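Local coordinates for SusD superfamily protein (Bacteroides fragilis, PDB 3L22) that probably binds glycans at the outer membrane surface, as a SusD-family lipoprotein working beside a TonB-dependent transporter, and carries zinc ions in the crystal, at residues K33-K38 and W85-L90; S45-D50 and E269-G274; M72-G75 and A79-A82. One frame throughout, in Å; residues are numbered along the deposited sequence.

Contact 1 of 3, residues K33-K38 and W85-L90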
loop_
_atom_site.group_PDB
_atom_site.type_symbol
_atom_site.label_atom_id
_atom_site.label_comp_id
_atom_site.label_asym_id
_atom_site.label_seq_id
_atom_site.Cartn_x
_atom_site.Cartn_y
_atom_site.Cartn_z
ATOM N N LYS A 33 -4.376 10.643 -2.603
ATOM C CA LYS A 33 -3.094 11.090 -2.043
ATOM C C LYS A 33 -3.313 11.981 -0.803
ATOM O O LYS A 33 -3.082 11.534 0.343
ATOM C CB LYS A 33 -2.306 11.784 -3.153
ATOM C CG LYS A 33 -0.906 12.287 -2.810
ATOM C CD LYS A 33 -0.282 13.102 -3.982
ATOM C CE LYS A 33 -0.864 14.500 -4.255
ATOM N NZ LYS A 33 -0.468 15.545 -3.219
ATOM N N ASN A 34 -3.775 13.230 -1.007
ATOM C CA ASN A 34 -4.103 14.140 0.114
ATOM C C ASN A 34 -4.880 15.326 -0.370
ATOM O O ASN A 34 -4.892 15.613 -1.559
ATOM C CB ASN A 34 -2.864 14.643 0.900
ATOM C CG ASN A 34 -1.901 15.416 0.049
ATOM O OD1 ASN A 34 -1.006 14.823 -0.558
ATOM N ND2 ASN A 34 -2.033 16.748 0.038
ATOM N N THR A 35 -5.531 16.018 0.554
ATOM C CA THR A 35 -6.069 17.330 0.233
ATOM C C THR A 35 -5.167 18.390 0.860
ATOM O O THR A 35 -4.076 18.093 1.401
ATOM C CB THR A 35 -7.467 17.469 0.741
ATOM O OG1 THR A 35 -7.419 17.516 2.186
ATOM C CG2 THR A 35 -8.321 16.301 0.169
ATOM N N GLY A 36 -5.613 19.637 0.770
ATOM C CA GLY A 36 -4.948 20.740 1.438
ATOM C C GLY A 36 -4.877 20.632 2.947
ATOM O O GLY A 36 -3.973 21.242 3.555
ATOM N N THR A 37 -5.811 19.912 3.564
ATOM C CA THR A 37 -5.853 19.810 5.030
ATOM C C THR A 37 -5.770 18.408 5.604
ATOM O O THR A 37 -5.438 18.268 6.749
ATOM C CB THR A 37 -7.109 20.480 5.578
ATOM O OG1 THR A 37 -8.239 20.010 4.829
ATOM C CG2 THR A 37 -7.013 22.074 5.432
ATOM N N LYS A 38 -6.031 17.369 4.820
ATOM C CA LYS A 38 -6.052 15.985 5.318
ATOM C C LYS A 38 -5.270 15.132 4.333
ATOM O O LYS A 38 -4.985 15.589 3.216
ATOM C CB LYS A 38 -7.492 15.498 5.422
ATOM C CG LYS A 38 -8.368 16.295 6.465
ATOM C CD LYS A 38 -7.944 15.943 7.876
ATOM C CE LYS A 38 -8.780 16.648 8.946
ATOM N NZ LYS A 38 -8.493 15.927 10.220
ATOM N N TRP A 85 -11.471 6.714 6.467
ATOM C CA TRP A 85 -12.832 6.437 6.015
ATOM C C TRP A 85 -13.389 7.553 5.113
ATOM O O TRP A 85 -13.779 7.305 3.969
ATOM C CB TRP A 85 -13.755 6.234 7.226
ATOM C CG TRP A 85 -15.079 5.674 6.870
ATOM C CD1 TRP A 85 -16.192 6.377 6.529
ATOM C CD2 TRP A 85 -15.444 4.283 6.809
ATOM N NE1 TRP A 85 -17.217 5.518 6.241
ATOM C CE2 TRP A 85 -16.794 4.228 6.414
ATOM C CE3 TRP A 85 -14.754 3.085 7.025
ATOM C CZ2 TRP A 85 -17.483 3.023 6.245
ATOM C CZ3 TRP A 85 -15.433 1.894 6.870
ATOM C CH2 TRP A 85 -16.801 1.875 6.495
ATOM N N THR A 86 -13.448 8.762 5.656
ATOM C CA THR A 86 -13.998 9.887 4.950
ATOM C C THR A 86 -13.289 10.113 3.620
ATOM O O THR A 86 -13.960 10.223 2.606
ATOM C CB THR A 86 -13.928 11.151 5.812
ATOM O OG1 THR A 86 -14.687 10.919 7.006
ATOM C CG2 THR A 86 -14.523 12.397 5.078
ATOM N N TYR A 87 -11.947 10.104 3.595
ATOM C CA TYR A 87 -11.254 10.454 2.339
ATOM C C TYR A 87 -11.193 9.315 1.321
ATOM O O TYR A 87 -11.196 9.600 0.124
ATOM C CB TYR A 87 -9.902 11.166 2.605
ATOM C CG TYR A 87 -10.204 12.532 3.163
ATOM C CD1 TYR A 87 -10.339 12.738 4.533
ATOM C CD2 TYR A 87 -10.455 13.597 2.317
ATOM C CE1 TYR A 87 -10.697 13.977 5.033
ATOM C CE2 TYR A 87 -10.831 14.826 2.800
ATOM C CZ TYR A 87 -10.935 15.006 4.147
ATOM O OH TYR A 87 -11.275 16.215 4.625
ATOM N N ALA A 88 -11.158 8.058 1.777
ATOM C CA ALA A 88 -11.310 6.926 0.879
ATOM C C ALA A 88 -12.671 6.983 0.177
ATOM O O ALA A 88 -12.726 6.830 -1.022
ATOM C CB ALA A 88 -11.122 5.558 1.598
ATOM N N TYR A 89 -13.750 7.189 0.932
ATOM C CA TYR A 89 -15.088 7.222 0.342
ATOM C C TYR A 89 -15.302 8.454 -0.517
ATOM O O TYR A 89 -16.017 8.351 -1.524
ATOM C CB TYR A 89 -16.224 7.036 1.409
ATOM C CG TYR A 89 -16.458 5.560 1.693
ATOM C CD1 TYR A 89 -17.097 4.742 0.751
ATOM C CD2 TYR A 89 -15.965 4.962 2.843
ATOM C CE1 TYR A 89 -17.240 3.381 0.963
ATOM C CE2 TYR A 89 -16.143 3.613 3.085
ATOM C CZ TYR A 89 -16.774 2.819 2.145
ATOM O OH TYR A 89 -16.936 1.474 2.394
ATOM N N LEU A 90 -14.694 9.595 -0.154
ATOM C CA LEU A 90 -14.695 10.744 -1.049
ATOM C C LEU A 90 -14.027 10.415 -2.381
ATOM O O LEU A 90 -14.556 10.723 -3.444
ATOM C CB LEU A 90 -13.987 11.967 -0.464
ATOM C CG LEU A 90 -14.798 12.876 0.442
ATOM C CD1 LEU A 90 -13.830 13.883 1.168
ATOM C CD2 LEU A 90 -15.948 13.610 -0.376
HETATM O O HOH W 1 -9.874 18.145 3.121
#

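Contact 2 of 3, residues S45-D50 and E269-G274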
loop_
_atom_site.group_PDB
_atom_site.type_symbol
_atom_site.label_atom_id
_atom_site.label_comp_id
_atom_site.label_asym_id
_atom_site.label_seq_id
_atom_site.Cartn_x
_atom_site.Cartn_y
_atom_site.Cartn_z
ATOM N N SER A 45 -2.447 7.795 6.034
ATOM C CA SER A 45 -3.026 6.449 5.797
ATOM C C SER A 45 -2.042 5.455 5.204
ATOM O O SER A 45 -2.173 4.233 5.409
ATOM C CB SER A 45 -4.347 6.523 5.013
ATOM O OG SER A 45 -5.315 7.294 5.763
ATOM N N TYR A 46 -0.968 5.944 4.579
ATOM C CA TYR A 46 0.127 5.068 4.201
ATOM C C TYR A 46 0.980 4.746 5.417
ATOM O O TYR A 46 1.338 3.593 5.646
ATOM C CB TYR A 46 0.967 5.795 3.174
ATOM C CG TYR A 46 2.152 5.117 2.492
ATOM C CD1 TYR A 46 1.985 4.404 1.318
ATOM C CD2 TYR A 46 3.432 5.273 2.972
ATOM C CE1 TYR A 46 3.065 3.854 0.631
ATOM C CE2 TYR A 46 4.533 4.734 2.302
ATOM C CZ TYR A 46 4.338 4.054 1.117
ATOM O OH TYR A 46 5.426 3.610 0.418
ATOM N N LEU A 47 1.288 5.775 6.210
ATOM C CA LEU A 47 2.000 5.610 7.463
ATOM C C LEU A 47 1.295 4.625 8.408
ATOM O O LEU A 47 1.959 3.922 9.178
ATOM C CB LEU A 47 2.173 6.968 8.168
ATOM C CG LEU A 47 3.227 7.869 7.522
ATOM C CD1 LEU A 47 2.937 9.372 7.731
ATOM C CD2 LEU A 47 4.620 7.476 7.984
ATOM N N VAL A 48 -0.041 4.580 8.345
ATOM C CA VAL A 48 -0.817 3.621 9.106
ATOM C C VAL A 48 -0.311 2.197 8.924
ATOM O O VAL A 48 -0.187 1.477 9.904
ATOM C CB VAL A 48 -2.341 3.715 8.775
ATOM C CG1 VAL A 48 -3.071 2.388 9.081
ATOM C CG2 VAL A 48 -2.927 4.879 9.519
ATOM N N PHE A 49 0.010 1.806 7.690
ATOM C CA PHE A 49 0.447 0.426 7.448
ATOM C C PHE A 49 1.834 0.099 8.011
ATOM O O PHE A 49 2.065 -1.054 8.403
ATOM C CB PHE A 49 0.227 0.021 5.989
ATOM C CG PHE A 49 -1.227 0.070 5.616
ATOM C CD1 PHE A 49 -2.114 -0.894 6.112
ATOM C CD2 PHE A 49 -1.738 1.111 4.866
ATOM C CE1 PHE A 49 -3.478 -0.843 5.816
ATOM C CE2 PHE A 49 -3.106 1.161 4.563
ATOM C CZ PHE A 49 -3.966 0.177 5.046
ATOM N N ASP A 50 2.717 1.087 8.135
ATOM C CA ASP A 50 3.970 0.880 8.847
ATOM C C ASP A 50 3.776 0.883 10.334
ATOM O O ASP A 50 4.398 0.077 11.024
ATOM C CB ASP A 50 5.013 1.886 8.425
ATOM C CG ASP A 50 5.469 1.629 6.982
ATOM O OD1 ASP A 50 6.115 0.556 6.754
ATOM O OD2 ASP A 50 5.094 2.423 6.089
ATOM N N GLU A 269 7.843 14.092 7.604
ATOM C CA GLU A 269 7.594 14.660 8.915
ATOM C C GLU A 269 7.529 13.596 10.022
ATOM O O GLU A 269 7.801 13.908 11.182
ATOM C CB GLU A 269 6.314 15.488 8.905
ATOM C CG GLU A 269 6.524 16.825 8.233
ATOM C CD GLU A 269 5.231 17.553 8.045
ATOM O OE1 GLU A 269 4.399 17.112 7.217
ATOM O OE2 GLU A 269 5.026 18.521 8.792
ATOM N N TYR A 270 7.230 12.357 9.654
ATOM C CA TYR A 270 7.152 11.257 10.625
ATOM C C TYR A 270 8.501 10.597 10.943
ATOM O O TYR A 270 8.631 9.940 11.975
ATOM C CB TYR A 270 6.081 10.224 10.153
ATOM C CG TYR A 270 4.709 10.604 10.605
ATOM C CD1 TYR A 270 4.104 11.739 10.116
ATOM C CD2 TYR A 270 4.011 9.849 11.527
ATOM C CE1 TYR A 270 2.860 12.119 10.525
ATOM C CE2 TYR A 270 2.742 10.229 11.939
ATOM C CZ TYR A 270 2.190 11.361 11.419
ATOM O OH TYR A 270 0.974 11.783 11.800
ATOM N N TYR A 271 9.497 10.773 10.066
ATOM C CA TYR A 271 10.783 10.091 10.168
ATOM C C TYR A 271 11.988 11.007 10.405
ATOM O O TYR A 271 12.963 10.561 10.993
ATOM C CB TYR A 271 11.066 9.289 8.886
ATOM C CG TYR A 271 10.107 8.122 8.683
ATOM C CD1 TYR A 271 10.199 6.995 9.470
ATOM C CD2 TYR A 271 9.151 8.140 7.671
ATOM C CE1 TYR A 271 9.355 5.926 9.295
ATOM C CE2 TYR A 271 8.285 7.066 7.469
ATOM C CZ TYR A 271 8.382 5.973 8.309
ATOM O OH TYR A 271 7.538 4.917 8.153
ATOM N N TYR A 272 11.921 12.268 9.987
ATOM C CA TYR A 272 13.122 13.076 9.856
ATOM C C TYR A 272 13.809 13.493 11.133
ATOM O O TYR A 272 14.978 13.810 11.071
ATOM C CB TYR A 272 12.894 14.362 9.020
ATOM C CG TYR A 272 12.368 15.566 9.754
ATOM C CD1 TYR A 272 11.127 15.534 10.363
ATOM C CD2 TYR A 272 13.120 16.775 9.841
ATOM C CE1 TYR A 272 10.621 16.624 11.030
ATOM C CE2 TYR A 272 12.606 17.905 10.536
ATOM C CZ TYR A 272 11.343 17.798 11.109
ATOM O OH TYR A 272 10.719 18.814 11.783
ATOM N N ASP A 273 13.105 13.579 12.254
ATOM C CA ASP A 273 13.717 14.144 13.457
ATOM C C ASP A 273 13.794 13.215 14.665
ATOM O O ASP A 273 14.204 13.644 15.728
ATOM C CB ASP A 273 13.043 15.480 13.824
ATOM C CG ASP A 273 11.643 15.325 14.335
ATOM O OD1 ASP A 273 11.118 14.175 14.428
ATOM O OD2 ASP A 273 11.072 16.391 14.690
ATOM N N GLY A 274 13.366 11.968 14.528
ATOM C CA GLY A 274 13.415 11.025 15.647
ATOM C C GLY A 274 12.349 11.199 16.716
ATOM O O GLY A 274 12.338 10.446 17.678
HETATM O O HOH W 2 5.976 5.012 6.068
#

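Contact 3 of 3, residues M72-G75 and A79-A82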
loop_
_atom_site.group_PDB
_atom_site.type_symbol
_atom_site.label_atom_id
_atom_site.label_comp_id
_atom_site.label_asym_id
_atom_site.label_seq_id
_atom_site.Cartn_x
_atom_site.Cartn_y
_atom_site.Cartn_z
HETATM N N MSE A 72 -2.127 -0.484 18.423
HETATM C CA MSE A 72 -3.239 -1.396 18.115
HETATM C C MSE A 72 -4.421 -1.071 19.029
HETATM O O MSE A 72 -5.031 -1.949 19.632
HETATM C CB MSE A 72 -2.831 -2.874 18.233
HETATM C CG MSE A 72 -1.595 -3.232 17.479
HETATM SE SE MSE A 72 -1.713 -2.954 15.553
HETATM C CE MSE A 72 -2.920 -4.412 15.106
ATOM N N ASN A 73 -4.749 0.218 19.086
ATOM C CA ASN A 73 -5.730 0.709 20.020
ATOM C C ASN A 73 -6.702 1.691 19.367
ATOM O O ASN A 73 -7.239 2.534 20.044
ATOM C CB ASN A 73 -5.019 1.371 21.204
ATOM C CG ASN A 73 -5.931 1.573 22.403
ATOM O OD1 ASN A 73 -6.693 0.684 22.759
ATOM N ND2 ASN A 73 -5.861 2.748 23.023
ATOM N N VAL A 74 -6.949 1.556 18.072
ATOM C CA VAL A 74 -7.770 2.528 17.353
ATOM C C VAL A 74 -9.248 2.253 17.619
ATOM O O VAL A 74 -9.703 1.090 17.514
ATOM C CB VAL A 74 -7.494 2.536 15.833
ATOM C CG1 VAL A 74 -8.571 3.333 15.119
ATOM C CG2 VAL A 74 -6.094 3.116 15.569
ATOM N N GLY A 75 -9.962 3.321 18.006
ATOM C CA GLY A 75 -11.389 3.284 18.322
ATOM C C GLY A 75 -12.227 4.036 17.298
ATOM O O GLY A 75 -11.719 4.491 16.270
ATOM N N ALA A 79 -8.769 10.085 14.925
ATOM C CA ALA A 79 -8.635 10.905 13.710
ATOM C C ALA A 79 -8.248 10.081 12.491
ATOM O O ALA A 79 -8.786 10.291 11.404
ATOM C CB ALA A 79 -7.643 12.064 13.936
ATOM N N GLU A 80 -7.317 9.148 12.657
ATOM C CA GLU A 80 -6.841 8.376 11.507
ATOM C C GLU A 80 -7.925 7.425 10.954
ATOM O O GLU A 80 -7.938 7.122 9.758
ATOM C CB GLU A 80 -5.532 7.628 11.797
ATOM C CG GLU A 80 -5.560 6.576 12.908
ATOM C CD GLU A 80 -5.069 7.137 14.255
ATOM O OE1 GLU A 80 -5.479 8.274 14.617
ATOM O OE2 GLU A 80 -4.299 6.427 14.941
ATOM N N ASN A 81 -8.837 6.989 11.823
ATOM C CA ASN A 81 -9.965 6.170 11.422
ATOM C C ASN A 81 -11.008 7.001 10.646
ATOM O O ASN A 81 -11.355 6.670 9.542
ATOM C CB ASN A 81 -10.538 5.476 12.679
ATOM C CG ASN A 81 -11.557 4.378 12.362
ATOM O OD1 ASN A 81 -11.907 4.123 11.190
ATOM N ND2 ASN A 81 -12.058 3.721 13.437
ATOM N N ALA A 82 -11.447 8.117 11.214
ATOM C CA ALA A 82 -12.379 9.015 10.569
ATOM C C ALA A 82 -11.829 9.551 9.241
ATOM O O ALA A 82 -12.543 9.588 8.218
ATOM C CB ALA A 82 -12.716 10.181 11.519
#

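Contact 1 of 3, residues K33-K38 and W85-L90
The ring of Tyr87 carries Lys38 on one face and CG2 of Thr86, its own helix neighbour, on the opposite face. Lys38 CB stands 3.9 Å from the centroid of the Tyr87 ring, 27° off the normal. This is a CH-pi contact, displaced toward the phenol end. Lys38 CG follows and comes within 3.4 Å of Tyr87 OH. The Lys38 chain bends at chi2 (-72°), which carries the end of the chain off the ring, and NZ ends in a long, weak ion pair with Asp83. Thr35 CG2 meets the same ring obliquely, 3.9 Å from Tyr87 CE2. Both side chains cross the tyrosine at about a right angle.

The polar side of the contact runs through one water. It bonds to Tyr87 OH at 2.8 Å, to Thr35 OG1 at 2.7 Å and to Thr37 OG1. Thr35 OG1 also accepts from the backbone N of Lys38 and from that of Thr37, so the threonine closes an ST motif and an ST turn. Chi1 of 69° tucks this hydroxyl back over its own loop. Asn259, Asn262 and Gln265 hold the loop from outside the contact.

No direct hydrogen bond joins loop 33-38 to helix 79-103 here. Aliphatic carbons on a phenol ring and a shared water make a modest surface contact, and its polar link depends on that water.

Contact 2 of 3, residues S45-D50 and E269-G274
Leu47 packs its two methyl groups against two successive tyrosines, and this is the tight part of the contact. CD1 lies over a face of Tyr270, 3.7 Å from the centroid of that ring and 18° off its normal, a CH-pi contact. Leu47 CD2 sits 3.7 Å from Tyr271 CE2, oblique to that ring, and also touches Tyr270 CB. Leu47 and Tyr271 lie alongside each other and run in opposite senses. With CG of Tyr271 beside its backbone N (chi1 -67°), the ring extends toward helix 44-52 and brings OH near Asp50.

The looser side is polar and bridged by water. Asp50 CB is 4.0 Å from Tyr271 OH, and the carboxylate and ring planes are 76° apart. A water in the plane of the ring closes this gap. It donates to Asp50 OD2 at 2.7 Å and bonds to Tyr271 OH at 2.6 Å. The same Asp50 OD2 accepts from the backbone N of Gly393, so at least two bonds hold this buried oxygen.

Leu66 and Leu267 also pack on Leu47. Met277 of strand 277-279 touches both tyrosines. The contact thus joins helix 44-52 to the weakly bonded helix 267-271, beside the strand that follows it.

Contact 3 of 3, residues M72-G75 and A79-A82
This is a short-range, buried contact between a helix and the loop that leads into it. A Schellman motif ends helix 67-70 at Met72, a selenomethionine with positive phi. The chain then runs through Val74 and Gly75 and turns into helix 79-103; just before that helix, Asp78 OD1 accepts from the backbone N of Gly75.

Val74 fills the corner with both methyls. CG1, anti to the backbone N (chi1 168°), rests 3.8 Å from Asn81 CB. CG2 points to the carboxylate of Glu80 and lies 3.8 Å from its OE2. Val74 meets both side chains at a slant. Glu80 CG sits between its backbone N and carbonyl carbon, and the chain bends at chi2, which brings the acid over the loop. There OE2 bonds to Thr69 OG1 of the preceding helix. Trp426 packs on both Val74 and Glu80.

Asn81 supplies the direct polar link. Its OD1 bonds to the hydroxyl of Tyr135, and its ND2 also donates to the carbonyl of Pro427, so both ends of the buried amide are engaged and its rotation is fixed. Asn81 ND2 donates to Gly75 O at 3.0 Å, with an N-H...O angle of 163°; the acceptor lies near the amide plane, while the donor stands 44° out of the carbonyl plane.

In the fold
Contacts 1 and 3 share helix 79-103: contact 3 is at its first turn and contact 1 just after. Their centres are 15 Å apart. Contact 2 lies about 17 Å from contact 1 and 15 Å from contact 3, centre to centre, without touching either. Along the chain come 33-38, 45-50, 72-75, 79-82, 85-90 and 269-274. Contacts 1 and 2 therefore interleave, while contact 3 falls within the span of both. Contact 2 ties this N-terminal part to helix 267-271, far along the sequence, while contacts 1 and 3 are internal to it. All three lie away from the annotated zinc sites and read as packing contacts of the fold.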